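Local structure of single domain haemoglobin (Campylobacter jejuni, 2WY4) at residues V89-L102 with Y123-K135. The protein binds haem and, as a bacterial single-domain globin, probably binds oxygen and may take part in nitric oxide detoxification. Numbering follows the deposited sequence. Where two conformers were deposited one is given.
Sequences VKEEHYPIVGACLL and YGKIAKFYIDIEK. With HEM (protoporphyrin IX containing Fe), chain B.
Val89 approaches Glu134 through a water that donates to both Val89 O and Glu134 OE1, while Val89 CG2 lies 3.6 Å from haem CAC. Glu91 lays its CG on Ile131 CG2 at 3.6 Å, and in the conformer given Glu91 OE2 lies against CG and CD of Lys135, whose side chain it crosses obliquely. Tyr94 follows as a knob among Ala127, Tyr130, Ile131 and Glu134. Ile131 CG1 makes a CH-pi contact over one face of the Tyr94 ring, 3.8 Å from that ring's centroid, and haem methyl CMC lies over the centre of the opposite face. At the ring's edge Tyr94 OH donates to Glu134 OE1 (2.6 Å) on the syn side, ring and carboxylate planes 41° apart. Glu134 OE2 is hydrogen-bonded to ND1 of the axial ligand His84; Glu134 is thus its second-shell partner, held in turn by Tyr94. This is the G-H helix pair of the globin fold, roughly antiparallel, with 148° between the N-to-C directions of the two segments. Tyr94 O accepts from both Gly98 N and Tyr123 OH, the latter at 2.8 Å. With CG anti to the backbone N (chi1 -180°), Tyr123 reaches across to that carbonyl and packs against Val97 CG1. Gly98 CA sits over the Tyr123 ring, 3.7 Å from its centroid, and Leu101 CD2 meets Tyr123 CD1 at 4.0 Å.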
ATOM      1  N   VAL A  89       4.663  -8.284 -10.699  1.00 15.04           N
ATOM      2  CA  VAL A  89       5.125  -7.382  -9.667  1.00 14.32           C
ATOM      3  C   VAL A  89       6.401  -7.975  -9.079  1.00 14.50           C
ATOM      4  O   VAL A  89       6.424  -9.108  -8.594  1.00 15.85           O
ATOM      5  CB  VAL A  89       4.078  -7.236  -8.571  1.00 13.21           C
ATOM      6  CG1 VAL A  89       4.640  -6.444  -7.421  1.00 13.12           C
ATOM      7  CG2 VAL A  89       2.804  -6.609  -9.132  1.00 13.69           C
ATOM      8  N   LYS A  90       7.467  -7.178  -9.077  1.00 14.91           N
ATOM      9  CA  LYS A  90       8.742  -7.614  -8.540  1.00 15.91           C
ATOM     10  C   LYS A  90       9.114  -6.892  -7.276  1.00 15.39           C
ATOM     11  O   LYS A  90       8.593  -5.816  -6.988  1.00 14.86           O
ATOM     12  CB  LYS A  90       9.866  -7.385  -9.545  1.00 17.17           C
ATOM     13  CG  LYS A  90       9.623  -7.985 -10.896  1.00 19.17           C
ATOM     14  CD  LYS A  90       9.591  -9.490 -10.828  1.00 23.54           C
ATOM     15  CE  LYS A  90       9.076 -10.068 -12.131  1.00 25.86           C
ATOM     16  NZ  LYS A  90       9.189 -11.550 -12.170  1.00 28.54           N
ATOM     17  N   GLU A  91      10.078  -7.459  -6.545  1.00 15.79           N
ATOM     18  CA  GLU A  91      10.600  -6.820  -5.356  1.00 15.77           C
ATOM     19  C   GLU A  91      10.952  -5.383  -5.643  1.00 15.78           C
ATOM     20  O   GLU A  91      10.695  -4.508  -4.829  1.00 15.23           O
ATOM     21  CB  GLU A  91      11.875  -7.521  -4.858  0.50 16.36           C
ATOM     22  CG  GLU A  91      11.758  -9.006  -4.588  0.50 18.36           C
ATOM     23  CD  GLU A  91      13.079  -9.620  -4.165  0.50 19.64           C
ATOM     24  OE1 GLU A  91      13.980  -8.851  -3.706  0.50 20.26           O
ATOM     25  OE2 GLU A  91      13.221 -10.870  -4.298  0.50 21.74           O
ATOM     26  N   GLU A  92      11.554  -5.129  -6.803  1.00 15.31           N
ATOM     27  CA  GLU A  92      12.023  -3.804  -7.136  1.00 16.07           C
ATOM     28  C   GLU A  92      10.929  -2.787  -7.424  1.00 14.83           C
ATOM     29  O   GLU A  92      11.211  -1.613  -7.579  1.00 16.33           O
ATOM     30  CB  GLU A  92      12.981  -3.876  -8.339  1.00 16.63           C
ATOM     31  CG  GLU A  92      14.274  -4.598  -8.060  1.00 18.64           C
ATOM     32  CD  GLU A  92      14.135  -6.085  -7.843  1.00 18.34           C
ATOM     33  OE1 GLU A  92      13.309  -6.722  -8.532  1.00 19.58           O
ATOM     34  OE2 GLU A  92      14.894  -6.646  -6.990  1.00 22.98           O
ATOM     35  N   HIS A  93       9.670  -3.232  -7.536  1.00 13.67           N
ATOM     36  CA  HIS A  93       8.576  -2.257  -7.718  1.00 13.76           C
ATOM     37  C   HIS A  93       8.142  -1.695  -6.380  1.00 12.31           C
ATOM     38  O   HIS A  93       7.587  -0.642  -6.336  1.00 12.99           O
ATOM     39  CB  HIS A  93       7.341  -2.894  -8.335  1.00 13.73           C
ATOM     40  CG  HIS A  93       7.459  -3.217  -9.792  1.00 14.92           C
ATOM     41  ND1 HIS A  93       7.361  -4.505 -10.265  1.00 15.26           N
ATOM     42  CD2 HIS A  93       7.618  -2.423 -10.875  1.00 16.64           C
ATOM     43  CE1 HIS A  93       7.483  -4.487 -11.584  1.00 15.98           C
ATOM     44  NE2 HIS A  93       7.610  -3.231 -11.980  1.00 17.10           N
ATOM     45  N   TYR A  94       8.404  -2.406  -5.293  1.00 12.29           N
ATOM     46  CA  TYR A  94       7.940  -1.954  -3.989  1.00 12.66           C
ATOM     47  C   TYR A  94       8.498  -0.579  -3.570  1.00 13.16           C
ATOM     48  O   TYR A  94       7.739   0.206  -2.988  1.00 13.65           O
ATOM     49  CB  TYR A  94       8.070  -3.037  -2.892  1.00 12.28           C
ATOM     50  CG  TYR A  94       7.004  -4.089  -2.986  1.00 12.37           C
ATOM     51  CD1 TYR A  94       7.127  -5.142  -3.868  1.00 14.33           C
ATOM     52  CD2 TYR A  94       5.842  -3.997  -2.230  1.00 13.52           C
ATOM     53  CE1 TYR A  94       6.134  -6.071  -4.003  1.00 12.93           C
ATOM     54  CE2 TYR A  94       4.847  -4.924  -2.362  1.00 13.93           C
ATOM     55  CZ  TYR A  94       5.000  -5.960  -3.235  1.00 13.20           C
ATOM     56  OH  TYR A  94       4.004  -6.907  -3.346  1.00 13.50           O
ATOM     57  N   PRO A  95       9.789  -0.251  -3.815  1.00 14.10           N
ATOM     58  CA  PRO A  95      10.240   1.109  -3.518  1.00 13.54           C
ATOM     59  C   PRO A  95       9.506   2.213  -4.344  1.00 12.94           C
ATOM     60  O   PRO A  95       9.423   3.382  -3.913  1.00 13.60           O
ATOM     61  CB  PRO A  95      11.741   1.054  -3.850  1.00 13.29           C
ATOM     62  CG  PRO A  95      12.099  -0.355  -3.728  1.00 13.81           C
ATOM     63  CD  PRO A  95      10.910  -1.094  -4.262  1.00 13.65           C
ATOM     64  N   ILE A  96       9.017   1.869  -5.532  1.00 13.61           N
ATOM     65  CA  ILE A  96       8.261   2.821  -6.335  1.00 13.20           C
ATOM     66  C   ILE A  96       6.942   3.114  -5.644  1.00 13.53           C
ATOM     67  O   ILE A  96       6.543   4.245  -5.449  1.00 13.30           O
ATOM     68  CB  ILE A  96       8.030   2.268  -7.756  1.00 13.83           C
ATOM     69  CG1 ILE A  96       9.361   2.197  -8.498  1.00 15.65           C
ATOM     70  CG2 ILE A  96       7.074   3.128  -8.486  1.00 15.28           C
ATOM     71  CD1 ILE A  96       9.277   1.474  -9.842  1.00 17.10           C
ATOM     72  N   VAL A  97       6.232   2.051  -5.290  1.00 13.16           N
ATOM     73  CA  VAL A  97       4.981   2.194  -4.559  1.00 13.40           C
ATOM     74  C   VAL A  97       5.181   2.970  -3.264  1.00 13.60           C
ATOM     75  O   VAL A  97       4.383   3.842  -2.927  1.00 13.75           O
ATOM     76  CB  VAL A  97       4.289   0.802  -4.341  1.00 12.10           C
ATOM     77  CG1 VAL A  97       3.205   0.878  -3.287  1.00 13.16           C
ATOM     78  CG2 VAL A  97       3.742   0.313  -5.674  1.00 13.30           C
ATOM     79  N   GLY A  98       6.254   2.671  -2.529  1.00 13.24           N
ATOM     80  CA  GLY A  98       6.472   3.377  -1.280  1.00 14.24           C
ATOM     81  C   GLY A  98       6.690   4.875  -1.497  1.00 13.82           C
ATOM     82  O   GLY A  98       6.187   5.693  -0.746  1.00 14.21           O
ATOM     83  N   ALA A  99       7.485   5.222  -2.499  1.00 14.36           N
ATOM     84  CA  ALA A  99       7.738   6.625  -2.759  1.00 13.23           C
ATOM     85  C   ALA A  99       6.437   7.350  -3.125  1.00 12.68           C
ATOM     86  O   ALA A  99       6.163   8.440  -2.620  1.00 13.86           O
ATOM     87  CB  ALA A  99       8.781   6.782  -3.851  1.00 12.91           C
ATOM     88  N   CYS A 100       5.605   6.710  -3.948  1.00 13.16           N
ATOM     89  CA  CYS A 100       4.384   7.353  -4.386  1.00 13.86           C
ATOM     90  C   CYS A 100       3.353   7.404  -3.249  1.00 12.96           C
ATOM     91  O   CYS A 100       2.648   8.387  -3.098  1.00 14.27           O
ATOM     92  CB  CYS A 100       3.790   6.608  -5.569  1.00 13.15           C
ATOM     93  SG  CYS A 100       4.833   6.662  -7.036  1.00 15.32           S
ATOM     94  N   LEU A 101       3.292   6.352  -2.447  1.00 12.24           N
ATOM     95  CA  LEU A 101       2.373   6.354  -1.323  1.00 13.89           C
ATOM     96  C   LEU A 101       2.755   7.407  -0.283  1.00 13.44           C
ATOM     97  O   LEU A 101       1.907   8.146   0.216  1.00 13.01           O
ATOM     98  CB  LEU A 101       2.310   4.991  -0.644  1.00 14.08           C
ATOM     99  CG  LEU A 101       1.352   4.884   0.542  1.00 15.99           C
ATOM    100  CD1 LEU A 101      -0.099   5.123   0.093  1.00 16.39           C
ATOM    101  CD2 LEU A 101       1.515   3.545   1.210  1.00 17.70           C
ATOM    102  N   LEU A 102       4.035   7.496   0.060  1.00 14.32           N
ATOM    103  CA  LEU A 102       4.460   8.493   1.025  1.00 13.12           C
ATOM    104  C   LEU A 102       4.209   9.911   0.522  1.00 12.74           C
ATOM    105  O   LEU A 102       3.820  10.806   1.298  1.00 13.67           O
ATOM    106  CB  LEU A 102       5.931   8.298   1.451  1.00 13.85           C
ATOM    107  CG  LEU A 102       6.040   7.405   2.713  1.00 17.60           C
ATOM    108  CD1 LEU A 102       5.653   8.162   3.971  1.00 20.15           C
ATOM    109  CD2 LEU A 102       5.211   6.108   2.621  1.00 20.42           C
ATOM    110  N   TYR A 123       5.607   1.163   6.110  1.00 14.74           N
ATOM    111  CA  TYR A 123       5.615   0.704   4.727  1.00 13.90           C
ATOM    112  C   TYR A 123       6.747  -0.293   4.474  1.00 14.92           C
ATOM    113  O   TYR A 123       6.578  -1.300   3.818  1.00 14.56           O
ATOM    114  CB  TYR A 123       5.688   1.846   3.702  1.00 13.93           C
ATOM    115  CG  TYR A 123       5.681   1.272   2.290  1.00 13.10           C
ATOM    116  CD1 TYR A 123       4.473   0.885   1.697  1.00 12.96           C
ATOM    117  CD2 TYR A 123       6.849   0.986   1.627  1.00 13.31           C
ATOM    118  CE1 TYR A 123       4.439   0.311   0.486  1.00 12.88           C
ATOM    119  CE2 TYR A 123       6.825   0.421   0.379  1.00 12.90           C
ATOM    120  CZ  TYR A 123       5.618   0.047  -0.183  1.00 12.11           C
ATOM    121  OH  TYR A 123       5.600  -0.547  -1.430  1.00 12.58           O
ATOM    122  N   GLY A 124       7.935  -0.003   5.003  1.00 15.38           N
ATOM    123  CA  GLY A 124       9.003  -0.938   4.802  1.00 16.08           C
ATOM    124  C   GLY A 124       8.632  -2.317   5.303  1.00 16.58           C
ATOM    125  O   GLY A 124       8.933  -3.320   4.656  1.00 16.38           O
ATOM    126  N   LYS A 125       7.987  -2.377   6.463  1.00 16.45           N
ATOM    127  CA  LYS A 125       7.616  -3.652   7.038  1.00 17.34           C
ATOM    128  C   LYS A 125       6.516  -4.368   6.241  1.00 16.05           C
ATOM    129  O   LYS A 125       6.565  -5.574   6.042  1.00 15.56           O
ATOM    130  CB  LYS A 125       7.165  -3.456   8.475  0.60 17.67           C
ATOM    131  CG  LYS A 125       8.285  -3.039   9.405  0.60 20.36           C
ATOM    132  CD  LYS A 125       7.753  -2.660  10.762  0.60 23.38           C
ATOM    133  CE  LYS A 125       8.863  -2.230  11.720  0.60 24.93           C
ATOM    134  NZ  LYS A 125       8.373  -2.201  13.124  0.60 27.13           N
ATOM    135  N   ILE A 126       5.532  -3.609   5.784  1.00 15.21           N
ATOM    136  CA  ILE A 126       4.399  -4.139   5.029  1.00 14.13           C
ATOM    137  C   ILE A 126       4.910  -4.666   3.696  1.00 14.39           C
ATOM    138  O   ILE A 126       4.606  -5.774   3.279  1.00 14.65           O
ATOM    139  CB  ILE A 126       3.391  -3.016   4.830  1.00 14.18           C
ATOM    140  CG1 ILE A 126       2.766  -2.615   6.141  1.00 13.30           C
ATOM    141  CG2 ILE A 126       2.291  -3.465   3.890  1.00 13.47           C
ATOM    142  CD1 ILE A 126       2.047  -1.294   6.075  1.00 16.15           C
ATOM    143  N   ALA A 127       5.764  -3.885   3.053  1.00 14.24           N
ATOM    144  CA  ALA A 127       6.335  -4.294   1.799  1.00 13.46           C
ATOM    145  C   ALA A 127       7.101  -5.590   1.944  1.00 14.10           C
ATOM    146  O   ALA A 127       6.992  -6.454   1.094  1.00 15.00           O
ATOM    147  CB  ALA A 127       7.220  -3.215   1.223  1.00 13.78           C
ATOM    148  N   LYS A 128       7.906  -5.705   2.996  1.00 15.51           N
ATOM    149  CA  LYS A 128       8.674  -6.914   3.205  1.00 16.41           C
ATOM    150  C   LYS A 128       7.762  -8.131   3.345  1.00 16.07           C
ATOM    151  O   LYS A 128       8.063  -9.206   2.833  1.00 16.05           O
ATOM    152  CB  LYS A 128       9.556  -6.771   4.447  0.70 16.71           C
ATOM    153  CG  LYS A 128      10.251  -8.073   4.839  0.70 17.19           C
ATOM    154  CD  LYS A 128      11.155  -7.841   6.041  0.70 19.02           C
ATOM    155  CE  LYS A 128      12.204  -8.922   6.194  0.70 22.22           C
ATOM    156  NZ  LYS A 128      11.656 -10.274   6.137  0.70 24.46           N
ATOM    157  N   PHE A 129       6.655  -7.968   4.070  1.00 15.61           N
ATOM    158  CA  PHE A 129       5.702  -9.067   4.224  1.00 15.51           C
ATOM    159  C   PHE A 129       5.142  -9.543   2.877  1.00 14.80           C
ATOM    160  O   PHE A 129       5.085 -10.760   2.624  1.00 15.03           O
ATOM    161  CB  PHE A 129       4.582  -8.627   5.161  1.00 15.45           C
ATOM    162  CG  PHE A 129       3.706  -9.743   5.645  1.00 15.37           C
ATOM    163  CD1 PHE A 129       4.150 -10.647   6.571  1.00 19.11           C
ATOM    164  CD2 PHE A 129       2.427  -9.881   5.145  1.00 15.54           C
ATOM    165  CE1 PHE A 129       3.332 -11.660   7.030  1.00 18.66           C
ATOM    166  CE2 PHE A 129       1.607 -10.917   5.565  1.00 18.24           C
ATOM    167  CZ  PHE A 129       2.060 -11.805   6.499  1.00 17.82           C
ATOM    168  N   TYR A 130       4.753  -8.608   2.015  1.00 14.57           N
ATOM    169  CA  TYR A 130       4.258  -8.960   0.687  1.00 14.32           C
ATOM    170  C   TYR A 130       5.365  -9.579  -0.171  1.00 14.91           C
ATOM    171  O   TYR A 130       5.182 -10.641  -0.798  1.00 14.56           O
ATOM    172  CB  TYR A 130       3.724  -7.732  -0.041  1.00 13.75           C
ATOM    173  CG  TYR A 130       2.288  -7.362   0.256  1.00 11.79           C
ATOM    174  CD1 TYR A 130       1.939  -6.795   1.455  1.00 13.13           C
ATOM    175  CD2 TYR A 130       1.286  -7.578  -0.696  1.00 12.93           C
ATOM    176  CE1 TYR A 130       0.638  -6.446   1.730  1.00 12.88           C
ATOM    177  CE2 TYR A 130      -0.011  -7.255  -0.420  1.00 14.27           C
ATOM    178  CZ  TYR A 130      -0.355  -6.690   0.781  1.00 12.02           C
ATOM    179  OH  TYR A 130      -1.686  -6.407   0.993  1.00 14.41           O
ATOM    180  N   ILE A 131       6.534  -8.933  -0.181  1.00 15.04           N
ATOM    181  CA  ILE A 131       7.669  -9.415  -0.982  1.00 15.22           C
ATOM    182  C   ILE A 131       8.027 -10.855  -0.645  1.00 16.01           C
ATOM    183  O   ILE A 131       8.265 -11.675  -1.540  1.00 16.14           O
ATOM    184  CB  ILE A 131       8.901  -8.501  -0.766  1.00 15.67           C
ATOM    185  CG1 ILE A 131       8.694  -7.129  -1.430  1.00 16.76           C
ATOM    186  CG2 ILE A 131      10.169  -9.124  -1.347  1.00 15.72           C
ATOM    187  CD1 ILE A 131       9.669  -6.046  -0.940  1.00 15.43           C
ATOM    188  N   ASP A 132       8.077 -11.162   0.641  1.00 15.81           N
ATOM    189  CA  ASP A 132       8.507 -12.504   1.058  1.00 17.10           C
ATOM    190  C   ASP A 132       7.522 -13.581   0.629  1.00 17.07           C
ATOM    191  O   ASP A 132       7.916 -14.679   0.194  1.00 17.38           O
ATOM    192  CB  ASP A 132       8.762 -12.595   2.572  1.00 18.31           C
ATOM    193  CG  ASP A 132      10.020 -11.824   3.028  1.00 20.46           C
ATOM    194  OD1 ASP A 132      10.843 -11.392   2.183  1.00 22.90           O
ATOM    195  OD2 ASP A 132      10.231 -11.565   4.227  1.00 24.32           O
ATOM    196  N   ILE A 133       6.231 -13.283   0.726  1.00 16.60           N
ATOM    197  CA  ILE A 133       5.204 -14.226   0.296  1.00 17.04           C
ATOM    198  C   ILE A 133       5.266 -14.418  -1.230  1.00 17.07           C
ATOM    199  O   ILE A 133       5.207 -15.554  -1.728  1.00 17.24           O
ATOM    200  CB  ILE A 133       3.790 -13.744   0.755  1.00 18.06           C
ATOM    201  CG1 ILE A 133       3.617 -14.007   2.244  1.00 18.96           C
ATOM    202  CG2 ILE A 133       2.661 -14.402  -0.012  1.00 17.99           C
ATOM    203  CD1 ILE A 133       2.376 -13.444   2.853  1.00 17.90           C
ATOM    204  N   GLU A 134       5.415 -13.308  -1.952  1.00 16.42           N
ATOM    205  CA  GLU A 134       5.509 -13.337  -3.390  1.00 16.67           C
ATOM    206  C   GLU A 134       6.785 -14.040  -3.877  1.00 17.85           C
ATOM    207  O   GLU A 134       6.760 -14.777  -4.858  1.00 17.31           O
ATOM    208  CB  GLU A 134       5.338 -11.914  -3.943  1.00 15.35           C
ATOM    209  CG  GLU A 134       3.874 -11.477  -3.788  1.00 14.37           C
ATOM    210  CD  GLU A 134       3.626  -9.982  -3.873  1.00 16.16           C
ATOM    211  OE1 GLU A 134       4.488  -9.247  -4.413  1.00 14.84           O
ATOM    212  OE2 GLU A 134       2.538  -9.537  -3.430  1.00 14.12           O
ATOM    213  N   LYS A 135       7.888 -13.828  -3.175  1.00 19.36           N
ATOM    214  CA  LYS A 135       9.140 -14.494  -3.532  1.00 21.47           C
ATOM    215  C   LYS A 135       8.938 -15.992  -3.517  1.00 22.52           C
ATOM    216  O   LYS A 135       9.395 -16.694  -4.427  1.00 21.83           O
ATOM    217  CB  LYS A 135      10.263 -14.085  -2.578  1.00 22.51           C
ATOM    218  CG  LYS A 135      11.044 -12.878  -3.014  1.00 25.67           C
ATOM    219  CD  LYS A 135      12.145 -12.543  -2.007  1.00 29.06           C
ATOM    220  CE  LYS A 135      13.193 -13.635  -1.927  1.00 30.49           C
ATOM    221  NZ  LYS A 135      14.372 -13.220  -1.087  1.00 32.88           N
TER
HETATM  222  CHA HEM B 150      -3.610  -5.259  -7.161  1.00 10.86           C
HETATM  223  CHB HEM B 150      -2.447  -4.134  -2.633  1.00 10.61           C
HETATM  224  CHC HEM B 150       2.058  -3.196  -4.064  1.00 11.96           C
HETATM  225  CHD HEM B 150       0.689  -3.702  -8.694  1.00 10.33           C
HETATM  226  C1A HEM B 150      -3.676  -5.124  -5.826  1.00 10.31           C
HETATM  227  C2A HEM B 150      -4.808  -5.383  -4.989  1.00 11.22           C
HETATM  228  C3A HEM B 150      -4.508  -5.057  -3.718  1.00 11.36           C
HETATM  229  C4A HEM B 150      -3.142  -4.569  -3.750  1.00 11.08           C
HETATM  230  CMA HEM B 150      -5.420  -5.196  -2.491  1.00 11.82           C
HETATM  231  CAA HEM B 150      -6.152  -5.963  -5.496  1.00 12.48           C
HETATM  232  CBA HEM B 150      -5.984  -7.382  -6.044  1.00 14.21           C
HETATM  233  CGA HEM B 150      -6.250  -8.520  -5.113  1.00 17.75           C
HETATM  234  O1A HEM B 150      -6.870  -8.314  -4.036  1.00 19.71           O
HETATM  235  O2A HEM B 150      -5.878  -9.684  -5.501  1.00 19.80           O
HETATM  236  C1B HEM B 150      -1.132  -3.751  -2.637  1.00 11.65           C
HETATM  237  C2B HEM B 150      -0.386  -3.375  -1.490  1.00 11.68           C
HETATM  238  C3B HEM B 150       0.871  -3.118  -1.889  1.00 11.05           C
HETATM  239  C4B HEM B 150       0.946  -3.326  -3.292  1.00 12.16           C
HETATM  240  CMB HEM B 150      -0.963  -3.214  -0.090  1.00 12.57           C
HETATM  241  CAB HEM B 150       2.078  -2.626  -1.078  1.00 11.59           C
HETATM  242  CBB HEM B 150       2.379  -3.134   0.104  1.00 14.19           C
HETATM  243  C1C HEM B 150       2.130  -3.294  -5.434  1.00 11.56           C
HETATM  244  C2C HEM B 150       3.260  -3.141  -6.281  1.00 12.40           C
HETATM  245  C3C HEM B 150       2.851  -3.263  -7.526  1.00 13.14           C
HETATM  246  C4C HEM B 150       1.426  -3.469  -7.546  1.00 11.73           C
HETATM  247  CMC HEM B 150       4.701  -2.946  -5.782  1.00 11.48           C
HETATM  248  CAC HEM B 150       3.729  -3.171  -8.763  1.00 14.29           C
HETATM  249  CBC HEM B 150       3.473  -2.225  -9.675  1.00 14.64           C
HETATM  250  C1D HEM B 150      -0.606  -4.180  -8.670  1.00 11.92           C
HETATM  251  C2D HEM B 150      -1.332  -4.452  -9.851  1.00 12.11           C
HETATM  252  C3D HEM B 150      -2.669  -4.945  -9.424  1.00 11.71           C
HETATM  253  C4D HEM B 150      -2.607  -4.931  -8.000  1.00 11.50           C
HETATM  254  CMD HEM B 150      -0.833  -4.291 -11.270  1.00 12.91           C
HETATM  255  CAD HEM B 150      -3.852  -5.349 -10.287  1.00 12.14           C
HETATM  256  CBD HEM B 150      -4.890  -4.232 -10.230  1.00 12.89           C
HETATM  257  CGD HEM B 150      -5.963  -4.341 -11.271  1.00 11.87           C
HETATM  258  O1D HEM B 150      -6.257  -3.312 -11.891  1.00 12.50           O
HETATM  259  O2D HEM B 150      -6.516  -5.463 -11.425  1.00 14.61           O
HETATM  260  NA  HEM B 150      -2.652  -4.613  -5.057  1.00 11.04           N
HETATM  261  NB  HEM B 150      -0.298  -3.731  -3.726  1.00 11.49           N
HETATM  262  NC  HEM B 150       1.014  -3.498  -6.231  1.00 12.14           N
HETATM  263  ND  HEM B 150      -1.381  -4.458  -7.568  1.00 12.34           N
HETATM  264 FE   HEM B 150      -0.833  -4.093  -5.644  1.00 12.78          FE
HETATM  265  O   HOH W   1       6.817  -9.330  -5.718  1.00 15.85           O